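Local structure of hyaluronidase (Thermobaculum terrenum, 5DIY) at residues L51-Y56 with G85-Y90; F80-G85 with I114-D119. The protein probably removes N-acetylglucosamine from O-GlcNAc-modified substrates, as a hexosaminidase of glycoside hydrolase family 84. All blocks are in the same frame, centred on the assembly; numbering follows the deposited sequence.

Contact 1: L51-Y56 with G85-Y90; sequences LWREPY and GLSLVY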
ATOM      1  N   LEU C  51      13.526  -0.535  21.102  1.00 38.26           N
ATOM      2  CA  LEU C  51      13.964  -1.348  22.238  1.00 37.02           C
ATOM      3  C   LEU C  51      14.383  -2.756  21.789  1.00 35.27           C
ATOM      4  O   LEU C  51      14.021  -3.750  22.414  1.00 34.53           O
ATOM      5  CB  LEU C  51      12.840  -1.419  23.289  1.00 37.32           C
ATOM      6  CG  LEU C  51      12.293  -0.082  23.818  1.00 37.42           C
ATOM      7  CD1 LEU C  51      11.367  -0.321  25.007  1.00 37.31           C
ATOM      8  CD2 LEU C  51      13.409   0.878  24.207  1.00 37.31           C
ATOM      9  N   TRP C  52      15.176  -2.828  20.720  1.00 34.21           N
ATOM     10  CA  TRP C  52      15.650  -4.112  20.183  1.00 33.35           C
ATOM     11  C   TRP C  52      16.519  -4.928  21.149  1.00 33.90           C
ATOM     12  O   TRP C  52      16.575  -6.148  21.041  1.00 33.94           O
ATOM     13  CB  TRP C  52      16.401  -3.908  18.864  1.00 32.02           C
ATOM     14  CG  TRP C  52      17.755  -3.263  18.967  1.00 30.96           C
ATOM     15  CD1 TRP C  52      18.047  -1.934  18.854  1.00 31.25           C
ATOM     16  CD2 TRP C  52      19.003  -3.931  19.168  1.00 30.68           C
ATOM     17  NE1 TRP C  52      19.401  -1.734  18.972  1.00 31.41           N
ATOM     18  CE2 TRP C  52      20.011  -2.945  19.171  1.00 30.64           C
ATOM     19  CE3 TRP C  52      19.368  -5.272  19.354  1.00 30.65           C
ATOM     20  CZ2 TRP C  52      21.361  -3.256  19.344  1.00 30.23           C
ATOM     21  CZ3 TRP C  52      20.711  -5.581  19.530  1.00 30.46           C
ATOM     22  CH2 TRP C  52      21.690  -4.577  19.524  1.00 30.91           C
ATOM     23  N   ARG C  53      17.206  -4.251  22.066  1.00 35.51           N
ATOM     24  CA  ARG C  53      18.009  -4.928  23.087  1.00 37.14           C
ATOM     25  C   ARG C  53      17.167  -5.640  24.149  1.00 38.29           C
ATOM     26  O   ARG C  53      17.622  -6.624  24.723  1.00 40.01           O
ATOM     27  CB  ARG C  53      18.964  -3.945  23.761  1.00 36.91           C
ATOM     28  CG  ARG C  53      20.010  -3.385  22.815  1.00 37.08           C
ATOM     29  CD  ARG C  53      20.953  -2.447  23.543  1.00 36.88           C
ATOM     30  NE  ARG C  53      21.840  -1.740  22.622  1.00 36.72           N
ATOM     31  CZ  ARG C  53      21.518  -0.656  21.917  1.00 37.09           C
ATOM     32  NH1 ARG C  53      20.306  -0.101  21.998  1.00 37.78           N
ATOM     33  NH2 ARG C  53      22.426  -0.110  21.113  1.00 37.07           N
ATOM     34  N   GLU C  54      15.949  -5.159  24.398  1.00 40.83           N
ATOM     35  CA  GLU C  54      15.108  -5.699  25.474  1.00 41.83           C
ATOM     36  C   GLU C  54      14.484  -7.025  25.039  1.00 41.69           C
ATOM     37  O   GLU C  54      13.856  -7.082  23.979  1.00 41.51           O
ATOM     38  CB  GLU C  54      13.988  -4.721  25.848  1.00 44.14           C
ATOM     39  CG  GLU C  54      14.424  -3.300  26.194  1.00 45.52           C
ATOM     40  CD  GLU C  54      15.414  -3.233  27.335  1.00 46.84           C
ATOM     41  OE1 GLU C  54      15.219  -3.943  28.343  1.00 49.55           O
ATOM     42  OE2 GLU C  54      16.386  -2.461  27.220  1.00 49.26           O
ATOM     43  N   PRO C  55      14.655  -8.096  25.842  1.00 42.26           N
ATOM     44  CA  PRO C  55      14.021  -9.372  25.480  1.00 41.75           C
ATOM     45  C   PRO C  55      12.513  -9.359  25.721  1.00 40.39           C
ATOM     46  O   PRO C  55      12.038  -8.674  26.628  1.00 39.95           O
ATOM     47  CB  PRO C  55      14.709 -10.383  26.404  1.00 42.39           C
ATOM     48  CG  PRO C  55      15.115  -9.583  27.593  1.00 42.48           C
ATOM     49  CD  PRO C  55      15.457  -8.215  27.076  1.00 41.74           C
ATOM     50  N   TYR C  56      11.779 -10.105  24.897  1.00 39.51           N
ATOM     51  CA  TYR C  56      10.335 -10.270  25.071  1.00 39.70           C
ATOM     52  C   TYR C  56      10.022 -10.965  26.399  1.00 40.07           C
ATOM     53  O   TYR C  56      10.768 -11.843  26.831  1.00 39.69           O
ATOM     54  CB  TYR C  56       9.731 -11.090  23.921  1.00 38.54           C
ATOM     55  CG  TYR C  56       9.650 -10.360  22.593  1.00 38.30           C
ATOM     56  CD1 TYR C  56       8.660  -9.402  22.364  1.00 37.89           C
ATOM     57  CD2 TYR C  56      10.546 -10.645  21.556  1.00 37.69           C
ATOM     58  CE1 TYR C  56       8.572  -8.734  21.150  1.00 37.61           C
ATOM     59  CE2 TYR C  56      10.467  -9.983  20.338  1.00 36.98           C
ATOM     60  CZ  TYR C  56       9.480  -9.026  20.136  1.00 37.67           C
ATOM     61  OH  TYR C  56       9.395  -8.361  18.932  1.00 35.38           O
ATOM     62  N   GLY C  85      19.411  -0.885  13.829  1.00 32.45           N
ATOM     63  CA  GLY C  85      20.263   0.123  13.206  1.00 32.67           C
ATOM     64  C   GLY C  85      20.151   1.559  13.693  1.00 32.76           C
ATOM     65  O   GLY C  85      20.983   2.386  13.317  1.00 32.79           O
ATOM     66  N   LEU C  86      19.143   1.875  14.505  1.00 32.63           N
ATOM     67  CA  LEU C  86      19.023   3.226  15.069  1.00 33.51           C
ATOM     68  C   LEU C  86      20.066   3.485  16.149  1.00 33.60           C
ATOM     69  O   LEU C  86      20.500   4.621  16.312  1.00 33.84           O
ATOM     70  CB  LEU C  86      17.624   3.481  15.648  1.00 33.17           C
ATOM     71  CG  LEU C  86      16.435   3.387  14.695  1.00 32.71           C
ATOM     72  CD1 LEU C  86      15.131   3.447  15.478  1.00 32.78           C
ATOM     73  CD2 LEU C  86      16.493   4.494  13.655  1.00 32.78           C
ATOM     74  N   SER C  87      20.448   2.443  16.890  1.00 35.41           N
ATOM     75  CA  SER C  87      21.405   2.573  18.005  1.00 35.15           C
ATOM     76  C   SER C  87      22.530   1.521  18.068  1.00 35.16           C
ATOM     77  O   SER C  87      23.330   1.557  18.996  1.00 37.68           O
ATOM     78  CB  SER C  87      20.631   2.573  19.325  1.00 35.21           C
ATOM     79  OG  SER C  87      19.904   1.367  19.482  1.00 35.99           O
ATOM     80  N   LEU C  88      22.623   0.614  17.095  1.00 34.73           N
ATOM     81  CA  LEU C  88      23.636  -0.451  17.138  1.00 35.06           C
ATOM     82  C   LEU C  88      25.048   0.111  17.022  1.00 34.09           C
ATOM     83  O   LEU C  88      25.321   0.934  16.153  1.00 33.02           O
ATOM     84  CB  LEU C  88      23.417  -1.474  16.013  1.00 35.26           C
ATOM     85  CG  LEU C  88      24.473  -2.563  15.768  1.00 35.74           C
ATOM     86  CD1 LEU C  88      24.650  -3.428  17.003  1.00 36.27           C
ATOM     87  CD2 LEU C  88      24.089  -3.422  14.573  1.00 34.60           C
ATOM     88  N   VAL C  89      25.929  -0.350  17.906  1.00 35.18           N
ATOM     89  CA  VAL C  89      27.369  -0.172  17.749  1.00 35.01           C
ATOM     90  C   VAL C  89      27.865  -1.416  17.008  1.00 34.25           C
ATOM     91  O   VAL C  89      28.021  -2.485  17.604  1.00 32.54           O
ATOM     92  CB  VAL C  89      28.092   0.002  19.108  1.00 36.16           C
ATOM     93  CG1 VAL C  89      29.534   0.451  18.889  1.00 36.58           C
ATOM     94  CG2 VAL C  89      27.351   1.004  19.986  1.00 36.16           C
ATOM     95  N   TYR C  90      28.089  -1.269  15.702  1.00 33.93           N
ATOM     96  CA  TYR C  90      28.449  -2.392  14.827  1.00 34.81           C
ATOM     97  C   TYR C  90      29.699  -3.158  15.282  1.00 35.96           C
ATOM     98  O   TYR C  90      29.714  -4.385  15.245  1.00 35.62           O
ATOM     99  CB  TYR C  90      28.632  -1.913  13.382  1.00 34.65           C
ATOM    100  CG  TYR C  90      27.348  -1.485  12.705  1.00 34.55           C
ATOM    101  CD1 TYR C  90      26.482  -2.428  12.155  1.00 34.42           C
ATOM    102  CD2 TYR C  90      26.995  -0.138  12.617  1.00 34.43           C
ATOM    103  CE1 TYR C  90      25.306  -2.045  11.537  1.00 34.00           C
ATOM    104  CE2 TYR C  90      25.820   0.257  11.999  1.00 34.16           C
ATOM    105  CZ  TYR C  90      24.977  -0.700  11.462  1.00 34.38           C
ATOM    106  OH  TYR C  90      23.809  -0.314  10.847  1.00 34.26           O
TER

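Contact 2: F80-G85 with I114-D119; sequences FAISPG and IGIFFD. With NAG (2-acetamido-2-deoxy-beta-D-glucopyranose), chain E.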
ATOM      1  N   PHE C  80      11.688 -14.419  12.097  1.00 28.08           N
ATOM      2  CA  PHE C  80      11.688 -13.350  13.081  1.00 28.13           C
ATOM      3  C   PHE C  80      12.679 -12.306  12.610  1.00 27.65           C
ATOM      4  O   PHE C  80      13.848 -12.632  12.384  1.00 27.90           O
ATOM      5  CB  PHE C  80      12.096 -13.858  14.468  1.00 28.68           C
ATOM      6  CG  PHE C  80      12.244 -12.758  15.483  1.00 29.37           C
ATOM      7  CD1 PHE C  80      11.127 -12.201  16.088  1.00 30.28           C
ATOM      8  CD2 PHE C  80      13.499 -12.247  15.799  1.00 30.04           C
ATOM      9  CE1 PHE C  80      11.256 -11.164  17.002  1.00 30.59           C
ATOM     10  CE2 PHE C  80      13.636 -11.216  16.714  1.00 30.20           C
ATOM     11  CZ  PHE C  80      12.517 -10.674  17.317  1.00 30.32           C
ATOM     12  N   ALA C  81      12.233 -11.061  12.466  1.00 26.54           N
ATOM     13  CA  ALA C  81      13.136  -9.965  12.122  1.00 26.56           C
ATOM     14  C   ALA C  81      13.371  -9.017  13.293  1.00 27.02           C
ATOM     15  O   ALA C  81      12.520  -8.866  14.171  1.00 26.32           O
ATOM     16  CB  ALA C  81      12.626  -9.199  10.915  1.00 26.84           C
ATOM     17  N   ILE C  82      14.542  -8.384  13.272  1.00 27.25           N
ATOM     18  CA  ILE C  82      14.967  -7.401  14.263  1.00 27.76           C
ATOM     19  C   ILE C  82      15.583  -6.215  13.494  1.00 27.66           C
ATOM     20  O   ILE C  82      16.178  -6.406  12.432  1.00 26.67           O
ATOM     21  CB  ILE C  82      15.957  -8.046  15.283  1.00 28.47           C
ATOM     22  CG1 ILE C  82      16.240  -7.121  16.474  1.00 28.93           C
ATOM     23  CG2 ILE C  82      17.257  -8.499  14.623  1.00 28.71           C
ATOM     24  CD1 ILE C  82      15.135  -7.117  17.509  1.00 30.45           C
ATOM     25  N   SER C  83      15.405  -5.004  14.020  1.00 27.69           N
ATOM     26  CA  SER C  83      15.881  -3.776  13.391  1.00 27.83           C
ATOM     27  C   SER C  83      16.686  -2.966  14.411  1.00 29.62           C
ATOM     28  O   SER C  83      16.117  -2.144  15.133  1.00 30.69           O
ATOM     29  CB  SER C  83      14.700  -2.961  12.864  1.00 27.32           C
ATOM     30  OG  SER C  83      13.953  -3.719  11.933  1.00 26.96           O
ATOM     31  N   PRO C  84      18.013  -3.213  14.492  1.00 30.31           N
ATOM     32  CA  PRO C  84      18.873  -2.598  15.502  1.00 30.76           C
ATOM     33  C   PRO C  84      19.610  -1.323  15.073  1.00 32.29           C
ATOM     34  O   PRO C  84      20.325  -0.734  15.892  1.00 31.65           O
ATOM     35  CB  PRO C  84      19.891  -3.706  15.770  1.00 30.74           C
ATOM     36  CG  PRO C  84      20.092  -4.312  14.424  1.00 30.58           C
ATOM     37  CD  PRO C  84      18.756  -4.237  13.725  1.00 30.23           C
ATOM     38  N   GLY C  85      19.411  -0.885  13.829  1.00 32.45           N
ATOM     39  CA  GLY C  85      20.263   0.123  13.206  1.00 32.67           C
ATOM     40  C   GLY C  85      20.151   1.559  13.693  1.00 32.76           C
ATOM     41  O   GLY C  85      20.983   2.386  13.317  1.00 32.79           O
ATOM     42  N   ILE C 114      16.213 -15.663  10.242  1.00 30.00           N
ATOM     43  CA  ILE C 114      16.265 -14.448  11.034  1.00 29.04           C
ATOM     44  C   ILE C 114      16.409 -13.269  10.086  1.00 28.81           C
ATOM     45  O   ILE C 114      17.244 -13.295   9.184  1.00 28.33           O
ATOM     46  CB  ILE C 114      17.445 -14.482  12.038  1.00 29.37           C
ATOM     47  CG1 ILE C 114      17.312 -15.671  13.014  1.00 29.40           C
ATOM     48  CG2 ILE C 114      17.562 -13.163  12.802  1.00 29.51           C
ATOM     49  CD1 ILE C 114      16.172 -15.577  14.012  1.00 29.23           C
ATOM     50  N   GLY C 115      15.581 -12.247  10.291  1.00 28.13           N
ATOM     51  CA  GLY C 115      15.674 -10.988   9.549  1.00 27.56           C
ATOM     52  C   GLY C 115      16.464  -9.960  10.339  1.00 27.06           C
ATOM     53  O   GLY C 115      16.204  -9.762  11.522  1.00 27.41           O
ATOM     54  N   ILE C 116      17.438  -9.311   9.705  1.00 26.35           N
ATOM     55  CA  ILE C 116      18.167  -8.206  10.348  1.00 26.68           C
ATOM     56  C   ILE C 116      18.113  -7.001   9.408  1.00 26.86           C
ATOM     57  O   ILE C 116      18.809  -6.971   8.386  1.00 26.75           O
ATOM     58  CB  ILE C 116      19.623  -8.585  10.722  1.00 26.52           C
ATOM     59  CG1 ILE C 116      19.638  -9.886  11.542  1.00 26.86           C
ATOM     60  CG2 ILE C 116      20.276  -7.462  11.521  1.00 26.67           C
ATOM     61  CD1 ILE C 116      21.010 -10.342  11.986  1.00 27.22           C
ATOM     62  N   PHE C 117      17.288  -6.010   9.755  1.00 26.77           N
ATOM     63  CA  PHE C 117      16.969  -4.910   8.830  1.00 26.69           C
ATOM     64  C   PHE C 117      17.633  -3.605   9.224  1.00 26.96           C
ATOM     65  O   PHE C 117      17.723  -3.294  10.410  1.00 27.70           O
ATOM     66  CB  PHE C 117      15.453  -4.705   8.712  1.00 26.34           C
ATOM     67  CG  PHE C 117      14.676  -5.937   8.296  1.00 25.56           C
ATOM     68  CD1 PHE C 117      15.264  -6.987   7.582  1.00 25.55           C
ATOM     69  CD2 PHE C 117      13.322  -6.021   8.584  1.00 25.22           C
ATOM     70  CE1 PHE C 117      14.525  -8.093   7.210  1.00 25.32           C
ATOM     71  CE2 PHE C 117      12.578  -7.124   8.209  1.00 25.03           C
ATOM     72  CZ  PHE C 117      13.178  -8.162   7.525  1.00 25.44           C
ATOM     73  N   PHE C 118      18.096  -2.859   8.213  1.00 26.51           N
ATOM     74  CA  PHE C 118      18.753  -1.558   8.392  1.00 27.07           C
ATOM     75  C   PHE C 118      18.100  -0.467   7.531  1.00 27.60           C
ATOM     76  O   PHE C 118      18.742   0.527   7.181  1.00 27.52           O
ATOM     77  CB  PHE C 118      20.246  -1.682   8.059  1.00 27.02           C
ATOM     78  CG  PHE C 118      20.961  -2.707   8.889  1.00 27.86           C
ATOM     79  CD1 PHE C 118      21.429  -2.386  10.156  1.00 28.19           C
ATOM     80  CD2 PHE C 118      21.130  -4.002   8.424  1.00 28.18           C
ATOM     81  CE1 PHE C 118      22.065  -3.337  10.942  1.00 28.61           C
ATOM     82  CE2 PHE C 118      21.770  -4.957   9.200  1.00 28.96           C
ATOM     83  CZ  PHE C 118      22.241  -4.624  10.462  1.00 28.43           C
ATOM     84  N   ASP C 119      16.826  -0.654   7.190  1.00 28.15           N
ATOM     85  CA  ASP C 119      16.053   0.380   6.496  1.00 28.42           C
ATOM     86  C   ASP C 119      15.708   1.535   7.434  1.00 29.37           C
ATOM     87  O   ASP C 119      15.497   1.325   8.625  1.00 29.46           O
ATOM     88  CB  ASP C 119      14.765  -0.197   5.897  1.00 28.33           C
ATOM     89  CG  ASP C 119      13.872  -0.863   6.938  1.00 27.48           C
ATOM     90  OD1 ASP C 119      14.346  -1.796   7.616  1.00 26.43           O
ATOM     91  OD2 ASP C 119      12.700  -0.463   7.057  1.00 26.20           O
TER
HETATM   92  C1  NAG E 101       9.547   2.025   4.135  1.00 30.22           C
HETATM   93  C2  NAG E 101       9.702   0.874   5.148  1.00 28.79           C
HETATM   94  C3  NAG E 101       8.421   0.071   5.389  1.00 28.24           C
HETATM   95  C4  NAG E 101       7.196   0.919   5.085  1.00 27.66           C
HETATM   96  C5  NAG E 101       7.226   1.296   3.613  1.00 28.46           C
HETATM   97  C6  NAG E 101       6.032   2.169   3.193  1.00 28.96           C
HETATM   98  C7  NAG E 101      10.920  -0.687   3.663  1.00 27.82           C
HETATM   99  C8  NAG E 101      12.158  -1.530   3.539  1.00 27.67           C
HETATM  100  N2  NAG E 101      10.819   0.002   4.800  1.00 28.11           N
HETATM  101  O3  NAG E 101       8.400  -0.372   6.751  1.00 27.75           O
HETATM  102  O4  NAG E 101       6.005   0.172   5.331  1.00 26.20           O
HETATM  103  O5  NAG E 101       8.457   1.906   3.214  1.00 29.59           O
HETATM  104  O6  NAG E 101       5.902   3.331   4.015  1.00 28.75           O
HETATM  105  O7  NAG E 101      10.080  -0.640   2.772  1.00 27.28           O
HETATM  106  O   HOH W   1      13.180  -1.810  10.148  1.00 33.58           O
HETATM  107  O   HOH W   2      17.477  -0.891  11.827  1.00 25.91           O

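Contact 1: L51-Y56 with G85-Y90
The hydroxyl of S87 receives W52 and R53 together. W52 NE1 donates to S87 OG at 3.2 Å, with the acceptor lying close to the plane of the indole, and R53 NH1 donates to the same oxygen at 2.9 Å, S87 OG lying 23° out of the guanidinium plane. R53 NH2 adds a weak bond to the backbone oxygen, S87 O, at 2.8 Å, the acceptor sitting in plane at the guanidinium edge. With chi1 at 60°, OG stands between the backbone N and the carbonyl carbon of S87, where both donors reach it. Beside this polar grip, W52 CZ2 rests 4.0 Å from L88 CD1, the two side chains crossing at about a right angle.

Within their own loop the two donor side chains pack together. The methylene R53 CG lies 3.6 Å above the centre of the W52 ring, and the extended chain from CG to NE carries the guanidinium out past the NE1/CZ2 edge of the indole, towards S87; W52 CZ2 lies against one guanidinium face, toward the rim of that group. With an alanine here in place of R53, the S87 hydroxyl would probably keep W52 as its one donor from this loop, and the E95 carboxylate, which forms a salt bridge with R53, would lose that positive mate. E95 also accepts from V89 N, which ties helix 93-108 to both loops. A type I turn from L51 to E54, closed by E54 N to L51 O, sets W52 and R53 at its two central positions. The contact thus joins consecutive loops after strands 37-40 and 77-82, on the C-terminal, catalytic side of a TIM barrel.

Contact 2: F80-G85 with I114-D119
The F117 ring meets A81 obliquely, with A81 CB 3.4 Å from F117 CE2, while W221 packs against the ring at about 60° between planes. F118 is likewise approached obliquely, P84 CG standing 4.1 Å from F118 CE1 and G85 CA close to CD1; L145 and Q141 of helix 137-153 also touch F118. The F80 ring stacks with F106.

The strands themselves run parallel, 80-82 beside 114-117. G115 N donates to F80 O at 2.7 Å, I82 N to G115 O, and F117 N to I82 O at 2.9 Å, the last nearly along the C=O axis. The A81 and G115 CA atoms are 3.8 Å apart, and a side chain at G115 would collide with A81 CB. I82 CG2 and I116 CG1 pack on the face turned to the helices.

One water links G85 N to F117 O and another joins S83 OG to D119 OD1. With CG between its backbone N and carbonyl carbon (chi1 57°), D119 OD2 accepts from NAG N2 at 3.0 Å (166°) and pairs with K43. These are adjacent strands of a beta-alpha-beta unit in a TIM barrel, whose C-terminal ends present D119 to the acetamido group of the sugar.

Contacts 1 and 2 have centres 10 Å apart and share G85, where the chain leaving strand 77-82 becomes the loop that meets 51-56. W52 bridges them: its CB packs 3.7 Å from I82 CD1 on the outer side of the barrel wall, and its NE1 lies 3.4 Å from P84 O without bonding to it. Two further touches join them: Y56 CE2 meets F80 CE1 at 3.6 Å, and Y90 OH packs on F118 CD1. Contact 2 reaches NAG directly through D119, whereas the W52 side chain of contact 1 remains about 12 Å from that of D119 and about 11 Å from that of K43, so contact 1 does not itself reach the sugar.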